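Local coordinates for RNA-binding protein RMD9, mitochondrial (Saccharomyces cerevisiae S288C, PDB 7A9X) that binds a dodecameric RNA motif in the 3'-UTRs of mitochondrial mRNAs and takes part in the processing or stability of those transcripts, at residues 184-187 with 188-191; 287-290 with 291-295; 383-386 with 387-390; 465-468 with 469-472; 537-540 with 541-544. All coordinates share one frame; numbering follows the deposited sequence.

Contact 1: 184-187 with 188-191; sequences DDDC and IRIW
In the opening turns of helix 184-193, Asp186 and Arg189 run side by side, one turn apart, with their side chains pointing the same way. Their charges meet in a long salt bridge, Asp186 OD2 to Arg189 NH1, of 3.7 Å. The bridge is electrostatic rather than directional: the oxygen stands well out of the guanidinium plane, the two flat groups are turned 41° apart, and no N-H is aimed at the carboxylate. Arg189 gets there because CG sits beside its own backbone N (chi1 -58°) and the chain then stays extended to NE, doubling back over the preceding turn. On the way its CG passes 3.2 Å from Asp185 O, and one face of the guanidinium lies over Asp185 C and Asp186 OD1. A second acid is near, with Asp185 OD2 4.6 Å from Arg189 NH2, close enough that its charge probably adds to the local field, though the two are not in contact.

The helix belongs to the segment assigned to the first pentatricopeptide repeat, and its other side is interior. Cys187 and Ile190 pack on helix 168-180, while Cys187 and Trp191 reach helix 209-223. The backbone tightens along the way: Ile188 N to Asp184 O measures 3.3 Å, whereas Ile190 N to Asp186 O is 3.0 Å and nearly straight at 170°. Ile190 lays CG1 3.3 Å from that same Asp186 O, shielding the carbonyl with a hydrocarbon branch. Trp191 turns its ring away from the first turn, and its NE1 is hydrogen-bonded to Phe206 O.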
loop_
_atom_site.group_PDB
_atom_site.type_symbol
_atom_site.label_atom_id
_atom_site.label_comp_id
_atom_site.label_asym_id
_atom_site.label_seq_id
_atom_site.Cartn_x
_atom_site.Cartn_y
_atom_site.Cartn_z
ATOM N N ASP A 184 -13.069 -8.931 -2.760
ATOM C CA ASP A 184 -13.386 -9.653 -3.989
ATOM C C ASP A 184 -14.633 -10.514 -3.828
ATOM O O ASP A 184 -15.507 -10.520 -4.703
ATOM C CB ASP A 184 -12.196 -10.513 -4.415
ATOM C CG ASP A 184 -10.898 -9.733 -4.452
ATOM O OD1 ASP A 184 -10.830 -8.669 -3.804
ATOM O OD2 ASP A 184 -9.949 -10.180 -5.132
ATOM N N ASP A 185 -14.737 -11.247 -2.715
ATOM C CA ASP A 185 -15.896 -12.108 -2.512
ATOM C C ASP A 185 -17.186 -11.303 -2.423
ATOM O O ASP A 185 -18.233 -11.752 -2.904
ATOM C CB ASP A 185 -15.706 -12.962 -1.259
ATOM C CG ASP A 185 -14.567 -13.955 -1.401
ATOM O OD1 ASP A 185 -13.985 -14.041 -2.503
ATOM O OD2 ASP A 185 -14.253 -14.652 -0.412
ATOM N N ASP A 186 -17.128 -10.110 -1.827
ATOM C CA ASP A 186 -18.310 -9.258 -1.780
ATOM C C ASP A 186 -18.697 -8.763 -3.167
ATOM O O ASP A 186 -19.887 -8.563 -3.439
ATOM C CB ASP A 186 -18.068 -8.080 -0.836
ATOM C CG ASP A 186 -17.752 -8.527 0.581
ATOM O OD1 ASP A 186 -16.680 -9.135 0.790
ATOM O OD2 ASP A 186 -18.574 -8.270 1.485
ATOM N N CYS A 187 -17.716 -8.571 -4.054
ATOM C CA CYS A 187 -18.022 -8.170 -5.423
ATOM C C CYS A 187 -18.846 -9.231 -6.141
ATOM O O CYS A 187 -19.758 -8.903 -6.907
ATOM C CB CYS A 187 -16.731 -7.895 -6.197
ATOM S SG CYS A 187 -15.767 -6.495 -5.601
ATOM N N ILE A 188 -18.536 -10.507 -5.906
ATOM C CA ILE A 188 -19.275 -11.582 -6.558
ATOM C C ILE A 188 -20.688 -11.671 -5.998
ATOM O O ILE A 188 -21.652 -11.886 -6.742
ATOM C CB ILE A 188 -18.512 -12.911 -6.413
ATOM C CG1 ILE A 188 -17.088 -12.762 -6.958
ATOM C CG2 ILE A 188 -19.243 -14.031 -7.137
ATOM C CD1 ILE A 188 -16.284 -14.045 -6.931
ATOM N N ARG A 189 -20.839 -11.493 -4.682
ATOM C CA ARG A 189 -22.164 -11.540 -4.071
ATOM C C ARG A 189 -23.051 -10.418 -4.598
ATOM O O ARG A 189 -24.203 -10.649 -4.980
ATOM C CB ARG A 189 -22.046 -11.452 -2.550
ATOM C CG ARG A 189 -21.203 -12.542 -1.914
ATOM C CD ARG A 189 -20.925 -12.217 -0.455
ATOM N NE ARG A 189 -19.831 -13.015 0.090
ATOM C CZ ARG A 189 -19.250 -12.786 1.263
ATOM N NH1 ARG A 189 -19.656 -11.775 2.021
ATOM N NH2 ARG A 189 -18.260 -13.564 1.677
ATOM N N ILE A 190 -22.527 -9.188 -4.619
ATOM C CA ILE A 190 -23.307 -8.051 -5.103
ATOM C C ILE A 190 -23.693 -8.248 -6.562
ATOM O O ILE A 190 -24.833 -7.982 -6.962
ATOM C CB ILE A 190 -22.525 -6.740 -4.899
ATOM C CG1 ILE A 190 -22.356 -6.443 -3.410
ATOM C CG2 ILE A 190 -23.219 -5.580 -5.602
ATOM C CD1 ILE A 190 -21.566 -5.176 -3.134
ATOM N N TRP A 191 -22.752 -8.723 -7.380
ATOM C CA TRP A 191 -23.023 -8.893 -8.803
ATOM C C TRP A 191 -24.084 -9.961 -9.033
ATOM O O TRP A 191 -25.047 -9.745 -9.779
ATOM C CB TRP A 191 -21.730 -9.238 -9.544
ATOM C CG TRP A 191 -21.927 -9.572 -10.994
ATOM C CD1 TRP A 191 -22.256 -8.708 -12.000
ATOM C CD2 TRP A 191 -21.796 -10.863 -11.600
ATOM N NE1 TRP A 191 -22.343 -9.385 -13.194
ATOM C CE2 TRP A 191 -22.065 -10.709 -12.976
ATOM C CE3 TRP A 191 -21.480 -12.135 -11.113
ATOM C CZ2 TRP A 191 -22.028 -11.780 -13.869
ATOM C CZ3 TRP A 191 -21.443 -13.196 -12.000
ATOM C CH2 TRP A 191 -21.715 -13.013 -13.362
#

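Contact 2: 287-290 with 291-295; sequences HLSF and IGDSK
Ser289 and Asp293, one turn apart where helix 281-292 runs out, are joined through their side chains: Ser289 OG donates to Asp293 OD2 at 3.0 Å. The carboxylate oxygen accepts with its anti lone pair, the one facing away from OD1. Ser289 holds OG opposite its own backbone N (chi1 -175°), which swings the hydroxyl toward the aspartate, and Asp293 N returns a bond to Ser289 O of 2.9 Å. Ser294 makes the reverse connection, its OG donating to Phe290 O at 2.8 Å. That bond comes in from the side of the carbonyl, with a C=O...OG angle of 110°, and gives that carbonyl a side-chain donor.

His287 and Ile291 meet differently: methyl CD1 of Ile291 sits in the imidazole plane at its edge, 3.8 Å from His287 CD2. The ring's nitrogens are held by other partners, ND1 by Tyr314 OH and NE2 by Phe303 O, which probably fixes its rotation. Phe290 stacks on Phe303.

One hydroxyl thus holds the Asp293 carboxylate and the other occupies the Phe290 carbonyl within a largely buried part of the fourth annotated repeat, which probably lowers the polar cost of burying these groups.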
loop_
_atom_site.group_PDB
_atom_site.type_symbol
_atom_site.label_atom_id
_atom_site.label_comp_id
_atom_site.label_asym_id
_atom_site.label_seq_id
_atom_site.Cartn_x
_atom_site.Cartn_y
_atom_site.Cartn_z
ATOM N N HIS A 287 -1.509 -4.030 -20.322
ATOM C CA HIS A 287 -0.055 -4.011 -20.459
ATOM C C HIS A 287 0.621 -4.323 -19.130
ATOM O O HIS A 287 1.496 -5.194 -19.055
ATOM C CB HIS A 287 0.403 -2.654 -20.997
ATOM C CG HIS A 287 1.846 -2.610 -21.396
ATOM N ND1 HIS A 287 2.259 -2.159 -22.631
ATOM C CD2 HIS A 287 2.973 -2.941 -20.721
ATOM C CE1 HIS A 287 3.577 -2.225 -22.704
ATOM N NE2 HIS A 287 4.034 -2.696 -21.558
ATOM N N LEU A 288 0.216 -3.629 -18.062
ATOM C CA LEU A 288 0.785 -3.905 -16.747
ATOM C C LEU A 288 0.480 -5.326 -16.290
ATOM O O LEU A 288 1.281 -5.929 -15.567
ATOM C CB LEU A 288 0.266 -2.897 -15.721
ATOM C CG LEU A 288 0.710 -1.446 -15.906
ATOM C CD1 LEU A 288 0.069 -0.554 -14.854
ATOM C CD2 LEU A 288 2.225 -1.335 -15.856
ATOM N N SER A 289 -0.665 -5.879 -16.698
ATOM C CA SER A 289 -0.981 -7.260 -16.348
ATOM C C SER A 289 0.018 -8.232 -16.968
ATOM O O SER A 289 0.398 -9.226 -16.337
ATOM C CB SER A 289 -2.408 -7.598 -16.776
ATOM O OG SER A 289 -2.775 -8.894 -16.339
ATOM N N PHE A 290 0.466 -7.960 -18.200
ATOM C CA PHE A 290 1.485 -8.810 -18.810
ATOM C C PHE A 290 2.788 -8.774 -18.023
ATOM O O PHE A 290 3.539 -9.757 -18.017
ATOM C CB PHE A 290 1.747 -8.391 -20.258
ATOM C CG PHE A 290 0.731 -8.899 -21.238
ATOM C CD1 PHE A 290 0.743 -10.225 -21.648
ATOM C CD2 PHE A 290 -0.225 -8.047 -21.767
ATOM C CE1 PHE A 290 -0.190 -10.694 -22.558
ATOM C CE2 PHE A 290 -1.161 -8.510 -22.677
ATOM C CZ PHE A 290 -1.142 -9.834 -23.073
ATOM N N ILE A 291 3.070 -7.658 -17.356
ATOM C CA ILE A 291 4.328 -7.513 -16.633
ATOM C C ILE A 291 4.255 -8.203 -15.279
ATOM O O ILE A 291 5.149 -8.973 -14.910
ATOM C CB ILE A 291 4.681 -6.023 -16.485
ATOM C CG1 ILE A 291 4.872 -5.388 -17.862
ATOM C CG2 ILE A 291 5.920 -5.843 -15.617
ATOM C CD1 ILE A 291 5.184 -3.913 -17.803
ATOM N N GLY A 292 3.193 -7.943 -14.521
ATOM C CA GLY A 292 3.118 -8.401 -13.148
ATOM C C GLY A 292 2.381 -9.707 -12.929
ATOM O O GLY A 292 2.471 -10.289 -11.843
ATOM N N ASP A 293 1.652 -10.189 -13.938
ATOM C CA ASP A 293 0.850 -11.394 -13.782
ATOM C C ASP A 293 1.272 -12.559 -14.664
ATOM O O ASP A 293 0.853 -13.691 -14.394
ATOM C CB ASP A 293 -0.633 -11.093 -14.051
ATOM C CG ASP A 293 -1.224 -10.150 -13.031
ATOM O OD1 ASP A 293 -0.817 -10.226 -11.853
ATOM O OD2 ASP A 293 -2.088 -9.331 -13.405
ATOM N N SER A 294 2.073 -12.328 -15.701
ATOM C CA SER A 294 2.497 -13.417 -16.573
ATOM C C SER A 294 3.547 -14.263 -15.867
ATOM O O SER A 294 4.601 -13.753 -15.466
ATOM C CB SER A 294 3.045 -12.873 -17.891
ATOM O OG SER A 294 2.063 -12.122 -18.584
ATOM N N LYS A 295 3.255 -15.556 -15.707
ATOM C CA LYS A 295 4.246 -16.470 -15.161
ATOM C C LYS A 295 5.396 -16.701 -16.131
ATOM O O LYS A 295 6.484 -17.093 -15.697
ATOM C CB LYS A 295 3.590 -17.802 -14.782
ATOM C CG LYS A 295 3.606 -18.089 -13.289
ATOM C CD LYS A 295 3.043 -16.918 -12.500
ATOM C CE LYS A 295 3.126 -17.170 -11.004
ATOM N NZ LYS A 295 2.500 -16.067 -10.221
#

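Contact 3: 383-386 with 387-390; sequences FRKL and QEII
Phe383 offers one face of its ring to the side-chain amide of Gln387, one turn further along helix 379-396. The amide carbon CD lies over the ring, and the closest atoms are Gln387 NE2 and Phe383 CE2, 3.2 Å apart. NE2 is almost as near Phe383 CZ, at 3.4 Å, so it sits by the outer rim of the ring. Ring and amide planes are 53° apart, which makes this a tilted contact and not a parallel stack. With CG placed beside its backbone N (chi1 -66°) and the rest extended, Gln387 folds back along the helix and brings CG 3.4 Å from Phe383 O.

On another side, Lys385 bends at chi2 (69°) and lies alongside Glu388. Their salt bridge is long, 3.7 Å from Lys385 NZ to Glu388 OE2, and OE1 is only slightly more distant. Asp338 gives the same ammonium a second, weak ion pair.

The apolar side is made by Leu386, Ile389 and Ile390. Leu386 CD2 and Ile389 CD1 approach to 4.4 Å, and Ile390 N bonds to Leu386 O at 2.7 Å. Phe371 of helix 357-374 and Met407 of helix 401-410 receive Leu386, while Ile390 meets Phe422. Charged outside and aliphatic inside, this is the amphipathic helix pattern of a pentatricopeptide-repeat solenoid, here in the stretch assigned to the sixth repeat.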
loop_
_atom_site.group_PDB
_atom_site.type_symbol
_atom_site.label_atom_id
_atom_site.label_comp_id
_atom_site.label_asym_id
_atom_site.label_seq_id
_atom_site.Cartn_x
_atom_site.Cartn_y
_atom_site.Cartn_z
ATOM N N PHE A 383 28.267 -6.903 1.553
ATOM C CA PHE A 383 28.658 -5.525 1.837
ATOM C C PHE A 383 29.308 -4.873 0.624
ATOM O O PHE A 383 29.089 -3.686 0.360
ATOM C CB PHE A 383 29.600 -5.480 3.041
ATOM C CG PHE A 383 30.038 -4.092 3.420
ATOM C CD1 PHE A 383 29.109 -3.137 3.813
ATOM C CD2 PHE A 383 31.379 -3.745 3.401
ATOM C CE1 PHE A 383 29.512 -1.858 4.167
ATOM C CE2 PHE A 383 31.787 -2.471 3.756
ATOM C CZ PHE A 383 30.853 -1.527 4.138
ATOM N N ARG A 384 30.111 -5.632 -0.125
ATOM C CA ARG A 384 30.661 -5.101 -1.367
ATOM C C ARG A 384 29.557 -4.842 -2.386
ATOM O O ARG A 384 29.593 -3.840 -3.109
ATOM C CB ARG A 384 31.716 -6.058 -1.927
ATOM C CG ARG A 384 32.053 -5.836 -3.393
ATOM C CD ARG A 384 33.399 -6.445 -3.773
ATOM N NE ARG A 384 33.644 -7.732 -3.127
ATOM C CZ ARG A 384 33.171 -8.894 -3.564
ATOM N NH1 ARG A 384 33.455 -10.011 -2.908
ATOM N NH2 ARG A 384 32.411 -8.941 -4.648
ATOM N N LYS A 385 28.554 -5.724 -2.442
ATOM C CA LYS A 385 27.445 -5.511 -3.367
ATOM C C LYS A 385 26.597 -4.313 -2.956
ATOM O O LYS A 385 26.089 -3.592 -3.821
ATOM C CB LYS A 385 26.583 -6.771 -3.457
ATOM C CG LYS A 385 25.637 -6.799 -4.650
ATOM C CD LYS A 385 26.395 -6.951 -5.961
ATOM C CE LYS A 385 25.443 -7.052 -7.146
ATOM N NZ LYS A 385 26.163 -7.314 -8.426
ATOM N N LEU A 386 26.436 -4.084 -1.649
ATOM C CA LEU A 386 25.701 -2.909 -1.187
ATOM C C LEU A 386 26.383 -1.622 -1.627
ATOM O O LEU A 386 25.714 -0.663 -2.030
ATOM C CB LEU A 386 25.555 -2.937 0.335
ATOM C CG LEU A 386 24.507 -3.877 0.931
ATOM C CD1 LEU A 386 24.599 -3.870 2.446
ATOM C CD2 LEU A 386 23.112 -3.481 0.475
ATOM N N GLN A 387 27.717 -1.578 -1.550
ATOM C CA GLN A 387 28.444 -0.388 -1.981
ATOM C C GLN A 387 28.220 -0.114 -3.462
ATOM O O GLN A 387 28.078 1.044 -3.872
ATOM C CB GLN A 387 29.934 -0.546 -1.682
ATOM C CG GLN A 387 30.267 -0.596 -0.202
ATOM C CD GLN A 387 31.733 -0.887 0.052
ATOM O OE1 GLN A 387 32.424 -1.440 -0.804
ATOM N NE2 GLN A 387 32.214 -0.511 1.231
ATOM N N GLU A 388 28.188 -1.168 -4.278
ATOM C CA GLU A 388 27.869 -0.997 -5.691
ATOM C C GLU A 388 26.446 -0.481 -5.869
ATOM O O GLU A 388 26.184 0.354 -6.743
ATOM C CB GLU A 388 28.067 -2.320 -6.430
ATOM C CG GLU A 388 27.646 -2.302 -7.892
ATOM C CD GLU A 388 27.782 -3.662 -8.556
ATOM O OE1 GLU A 388 28.599 -4.481 -8.085
ATOM O OE2 GLU A 388 27.066 -3.914 -9.548
ATOM N N ILE A 389 25.517 -0.962 -5.040
ATOM C CA ILE A 389 24.138 -0.489 -5.094
ATOM C C ILE A 389 24.057 0.973 -4.672
ATOM O O ILE A 389 23.334 1.771 -5.282
ATOM C CB ILE A 389 23.244 -1.391 -4.221
ATOM C CG1 ILE A 389 23.200 -2.809 -4.799
ATOM C CG2 ILE A 389 21.843 -0.814 -4.100
ATOM C CD1 ILE A 389 22.542 -3.824 -3.892
ATOM N N ILE A 390 24.800 1.352 -3.629
ATOM C CA ILE A 390 24.781 2.735 -3.159
ATOM C C ILE A 390 25.385 3.665 -4.205
ATOM O O ILE A 390 24.879 4.769 -4.444
ATOM C CB ILE A 390 25.514 2.843 -1.809
ATOM C CG1 ILE A 390 24.731 2.106 -0.723
ATOM C CG2 ILE A 390 25.726 4.297 -1.423
ATOM C CD1 ILE A 390 25.501 1.921 0.565
#

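Contact 4: 465-468 with 469-472; sequences VKKL and NELG
Lys467 lays its side chain across Glu470 and Leu471 in the final turn of helix 454-470. CG stands opposite the backbone N and the chain kinks at chi2 (63°), which turns the aliphatic part toward the residues that follow. Its CE comes 3.7 Å from Leu471 CD1, while CD lies 3.6 Å from Glu470 OE1. The ammonium is further off, Lys467 NZ to Glu470 OE1 being a long salt bridge of 3.8 Å, and the two side chains cross at about a right angle. With an alanine here, Glu470 would probably be left without its nearby positive charge, and Leu471 would lose the CE methylene lying against its methyls.

Asn469 works on the preceding turn. Its ND2 lies 3.5 Å from Val465 O, the same carbonyl that accepts from Asn469 N at 3.2 Å; Pro593 touches the same side chain.

Leu468 belongs to the helix end. Its side chain packs on Ile436 of helix 436-445, and its carbonyl accepts from Gln473 N. Together with the bond from Gly472 N to Asn469 O, of 3.2 Å, this forms a Schellman motif. Gly472 is its C-prime residue, with a positive phi of 70° that favours glycine, and Leu471 has already left helical backbone angles.

At the exposed end of the eighth annotated repeat, the lengths suggest that the lysine probably contributes hydrocarbon contact as well as charge, the ion pair being too long to be a tight bond.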
loop_
_atom_site.group_PDB
_atom_site.type_symbol
_atom_site.label_atom_id
_atom_site.label_comp_id
_atom_site.label_asym_id
_atom_site.label_seq_id
_atom_site.Cartn_x
_atom_site.Cartn_y
_atom_site.Cartn_z
ATOM N N VAL A 465 13.795 10.489 20.991
ATOM C CA VAL A 465 12.877 11.400 21.673
ATOM C C VAL A 465 13.182 12.844 21.294
ATOM O O VAL A 465 12.271 13.664 21.128
ATOM C CB VAL A 465 12.939 11.188 23.197
ATOM C CG1 VAL A 465 11.962 12.114 23.903
ATOM C CG2 VAL A 465 12.646 9.737 23.548
ATOM N N LYS A 466 14.466 13.175 21.146
ATOM C CA LYS A 466 14.835 14.516 20.701
ATOM C C LYS A 466 14.295 14.792 19.303
ATOM O O LYS A 466 13.671 15.831 19.059
ATOM C CB LYS A 466 16.354 14.687 20.741
ATOM C CG LYS A 466 16.936 14.737 22.146
ATOM C CD LYS A 466 18.455 14.841 22.117
ATOM C CE LYS A 466 19.040 14.884 23.522
ATOM N NZ LYS A 466 20.529 14.956 23.507
ATOM N N LYS A 467 14.515 13.859 18.370
ATOM C CA LYS A 467 14.031 14.053 17.007
ATOM C C LYS A 467 12.509 14.066 16.944
ATOM O O LYS A 467 11.933 14.695 16.048
ATOM C CB LYS A 467 14.591 12.967 16.088
ATOM C CG LYS A 467 14.370 13.237 14.605
ATOM C CD LYS A 467 15.088 14.503 14.160
ATOM C CE LYS A 467 14.881 14.768 12.677
ATOM N NZ LYS A 467 15.601 15.990 12.224
ATOM N N LEU A 468 11.840 13.382 17.876
ATOM C CA LEU A 468 10.384 13.467 17.946
ATOM C C LEU A 468 9.939 14.895 18.234
ATOM O O LEU A 468 9.066 15.437 17.549
ATOM C CB LEU A 468 9.849 12.511 19.013
ATOM C CG LEU A 468 9.878 11.012 18.706
ATOM C CD1 LEU A 468 9.249 10.225 19.845
ATOM C CD2 LEU A 468 9.177 10.713 17.389
ATOM N N ASN A 469 10.543 15.526 19.244
ATOM C CA ASN A 469 10.166 16.892 19.588
ATOM C C ASN A 469 10.684 17.896 18.566
ATOM O O ASN A 469 10.058 18.943 18.361
ATOM C CB ASN A 469 10.672 17.238 20.989
ATOM C CG ASN A 469 10.089 16.334 22.057
ATOM O OD1 ASN A 469 8.988 15.804 21.906
ATOM N ND2 ASN A 469 10.828 16.148 23.144
ATOM N N GLU A 470 11.816 17.602 17.918
ATOM C CA GLU A 470 12.315 18.482 16.865
ATOM C C GLU A 470 11.339 18.551 15.698
ATOM O O GLU A 470 11.138 19.619 15.107
ATOM C CB GLU A 470 13.685 18.010 16.379
ATOM C CG GLU A 470 14.821 18.253 17.353
ATOM C CD GLU A 470 16.145 17.725 16.835
ATOM O OE1 GLU A 470 16.301 17.614 15.600
ATOM O OE2 GLU A 470 17.026 17.413 17.664
ATOM N N LEU A 471 10.727 17.421 15.347
ATOM C CA LEU A 471 9.746 17.360 14.275
ATOM C C LEU A 471 8.322 17.586 14.769
ATOM O O LEU A 471 7.367 17.259 14.055
ATOM C CB LEU A 471 9.851 16.022 13.544
ATOM C CG LEU A 471 11.215 15.758 12.907
ATOM C CD1 LEU A 471 11.192 14.474 12.099
ATOM C CD2 LEU A 471 11.638 16.933 12.039
ATOM N N GLY A 472 8.161 18.125 15.976
ATOM C CA GLY A 472 6.853 18.514 16.461
ATOM C C GLY A 472 5.911 17.381 16.791
ATOM O O GLY A 472 4.697 17.598 16.833
#

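Contact 5: 537-540 with 541-544; sequences SEDR and IELY
Ile541 and Glu542 both direct their backbone N-H groups at one oxygen, OD1 of Asp539, the N-cap residue of helix 540-551. Ile541 N is 2.9 Å from Asp539 OD1, but the bond is strongly bent at the hydrogen and therefore weak. Glu542 N makes the straighter one, 3.1 Å to the same OD1 at 158°, reaching it from above the carboxylate plane. Asp539 turns CG opposite its own backbone N (chi1 -161°), which swings the carboxylate over the start of the helix. A leucine in its place would probably leave these two amides of the first turn without their side-chain acceptor and Tyr578 without the carboxylate it meets, since OD2 is hydrogen-bonded to Tyr578 OH.

The side chain of Glu542 returns across the cap, its CG lying 3.5 Å from Asp539 CG. The two carboxylates are stacked, their planes only 23° apart, with Asp539 OD2 and Glu542 OE2 separated by 4.2 Å.

Leu543 places CB 3.6 Å from Arg540 O. Tyr544 N closes the first regular turn with a 2.9 Å bond to Arg540 O. The Tyr544 hydroxyl bonds to Tyr564 O, while Arg540 extends away from the turn, where NH2 meets the carbonyls of Ala487 and Leu446 and the guanidinium makes a cation-pi contact with Trp491.

Two acids so close would be expected to repel; the backbone N-H groups at the helix start and the Tyr578 hydroxyl are likely to offset part of that cost.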
loop_
_atom_site.group_PDB
_atom_site.type_symbol
_atom_site.label_atom_id
_atom_site.label_comp_id
_atom_site.label_asym_id
_atom_site.label_seq_id
_atom_site.Cartn_x
_atom_site.Cartn_y
_atom_site.Cartn_z
ATOM N N SER A 537 25.480 -2.265 32.460
ATOM C CA SER A 537 25.168 -2.724 31.110
ATOM C C SER A 537 25.029 -4.240 31.060
ATOM O O SER A 537 25.305 -4.861 30.033
ATOM C CB SER A 537 26.243 -2.266 30.122
ATOM O OG SER A 537 26.299 -0.853 30.042
ATOM N N GLU A 538 24.601 -4.837 32.171
ATOM C CA GLU A 538 24.427 -6.280 32.247
ATOM C C GLU A 538 22.987 -6.729 32.042
ATOM O O GLU A 538 22.755 -7.924 31.830
ATOM C CB GLU A 538 24.933 -6.813 33.595
ATOM C CG GLU A 538 26.421 -6.611 33.838
ATOM C CD GLU A 538 26.726 -5.328 34.585
ATOM O OE1 GLU A 538 25.795 -4.753 35.187
ATOM O OE2 GLU A 538 27.898 -4.896 34.572
ATOM N N ASP A 539 22.016 -5.817 32.097
ATOM C CA ASP A 539 20.609 -6.184 31.985
ATOM C C ASP A 539 19.877 -5.137 31.161
ATOM O O ASP A 539 19.832 -3.963 31.543
ATOM C CB ASP A 539 19.969 -6.327 33.369
ATOM C CG ASP A 539 18.688 -7.135 33.338
ATOM O OD1 ASP A 539 17.807 -6.831 32.507
ATOM O OD2 ASP A 539 18.564 -8.083 34.139
ATOM N N ARG A 540 19.295 -5.566 30.040
ATOM C CA ARG A 540 18.532 -4.666 29.184
ATOM C C ARG A 540 17.071 -4.549 29.597
ATOM O O ARG A 540 16.455 -3.502 29.365
ATOM C CB ARG A 540 18.600 -5.128 27.726
ATOM C CG ARG A 540 20.000 -5.249 27.159
ATOM C CD ARG A 540 19.935 -5.496 25.662
ATOM N NE ARG A 540 21.239 -5.815 25.088
ATOM C CZ ARG A 540 21.458 -5.986 23.789
ATOM N NH1 ARG A 540 22.674 -6.277 23.351
ATOM N NH2 ARG A 540 20.460 -5.864 22.926
ATOM N N ILE A 541 16.499 -5.596 30.197
ATOM C CA ILE A 541 15.089 -5.546 30.579
ATOM C C ILE A 541 14.873 -4.526 31.691
ATOM O O ILE A 541 13.843 -3.839 31.735
ATOM C CB ILE A 541 14.593 -6.948 30.981
ATOM C CG1 ILE A 541 14.641 -7.887 29.774
ATOM C CG2 ILE A 541 13.188 -6.882 31.553
ATOM C CD1 ILE A 541 14.115 -9.272 30.057
ATOM N N GLU A 542 15.844 -4.396 32.597
ATOM C CA GLU A 542 15.732 -3.394 33.653
ATOM C C GLU A 542 15.778 -1.980 33.084
ATOM O O GLU A 542 15.011 -1.108 33.507
ATOM C CB GLU A 542 16.836 -3.595 34.689
ATOM C CG GLU A 542 16.787 -4.956 35.362
ATOM C CD GLU A 542 17.726 -5.051 36.546
ATOM O OE1 GLU A 542 17.332 -5.641 37.574
ATOM O OE2 GLU A 542 18.858 -4.530 36.450
ATOM N N LEU A 543 16.668 -1.736 32.119
ATOM C CA LEU A 543 16.697 -0.436 31.456
ATOM C C LEU A 543 15.395 -0.175 30.707
ATOM O O LEU A 543 14.895 0.956 30.685
ATOM C CB LEU A 543 17.888 -0.361 30.500
ATOM C CG LEU A 543 18.034 0.953 29.730
ATOM C CD1 LEU A 543 18.333 2.101 30.681
ATOM C CD2 LEU A 543 19.110 0.839 28.666
ATOM N N TYR A 544 14.831 -1.217 30.096
ATOM C CA TYR A 544 13.578 -1.081 29.363
ATOM C C TYR A 544 12.440 -0.660 30.286
ATOM O O TYR A 544 11.667 0.249 29.964
ATOM C CB TYR A 544 13.259 -2.400 28.661
ATOM C CG TYR A 544 11.855 -2.519 28.118
ATOM C CD1 TYR A 544 11.493 -1.904 26.927
ATOM C CD2 TYR A 544 10.897 -3.270 28.787
ATOM C CE1 TYR A 544 10.212 -2.022 26.426
ATOM C CE2 TYR A 544 9.617 -3.397 28.294
ATOM C CZ TYR A 544 9.280 -2.772 27.111
ATOM O OH TYR A 544 8.005 -2.894 26.614
#

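In the fold
The five contacts follow one another along a monomer about two-thirds helical and without strands, each on its own helix, and none touches another. Contacts 1 to 4 fall in stretches assigned to the first, fourth, sixth and eighth pentatricopeptide repeats; contact 5 starts helix 540-551, beyond the repeats and after an unmodelled linker. Contacts 1 and 2 have centres about 24 Å apart, contacts 2 and 3 about 30 Å, contacts 3 and 4 about 31 Å, and contacts 4 and 5 about 25 Å. Contacts 1 and 5, on opposite sides of the chain's centre, are about 53 Å apart. Nearest atoms lie about 6 to 13 Å from the RNA, consistent with a solenoid that follows its bound strand.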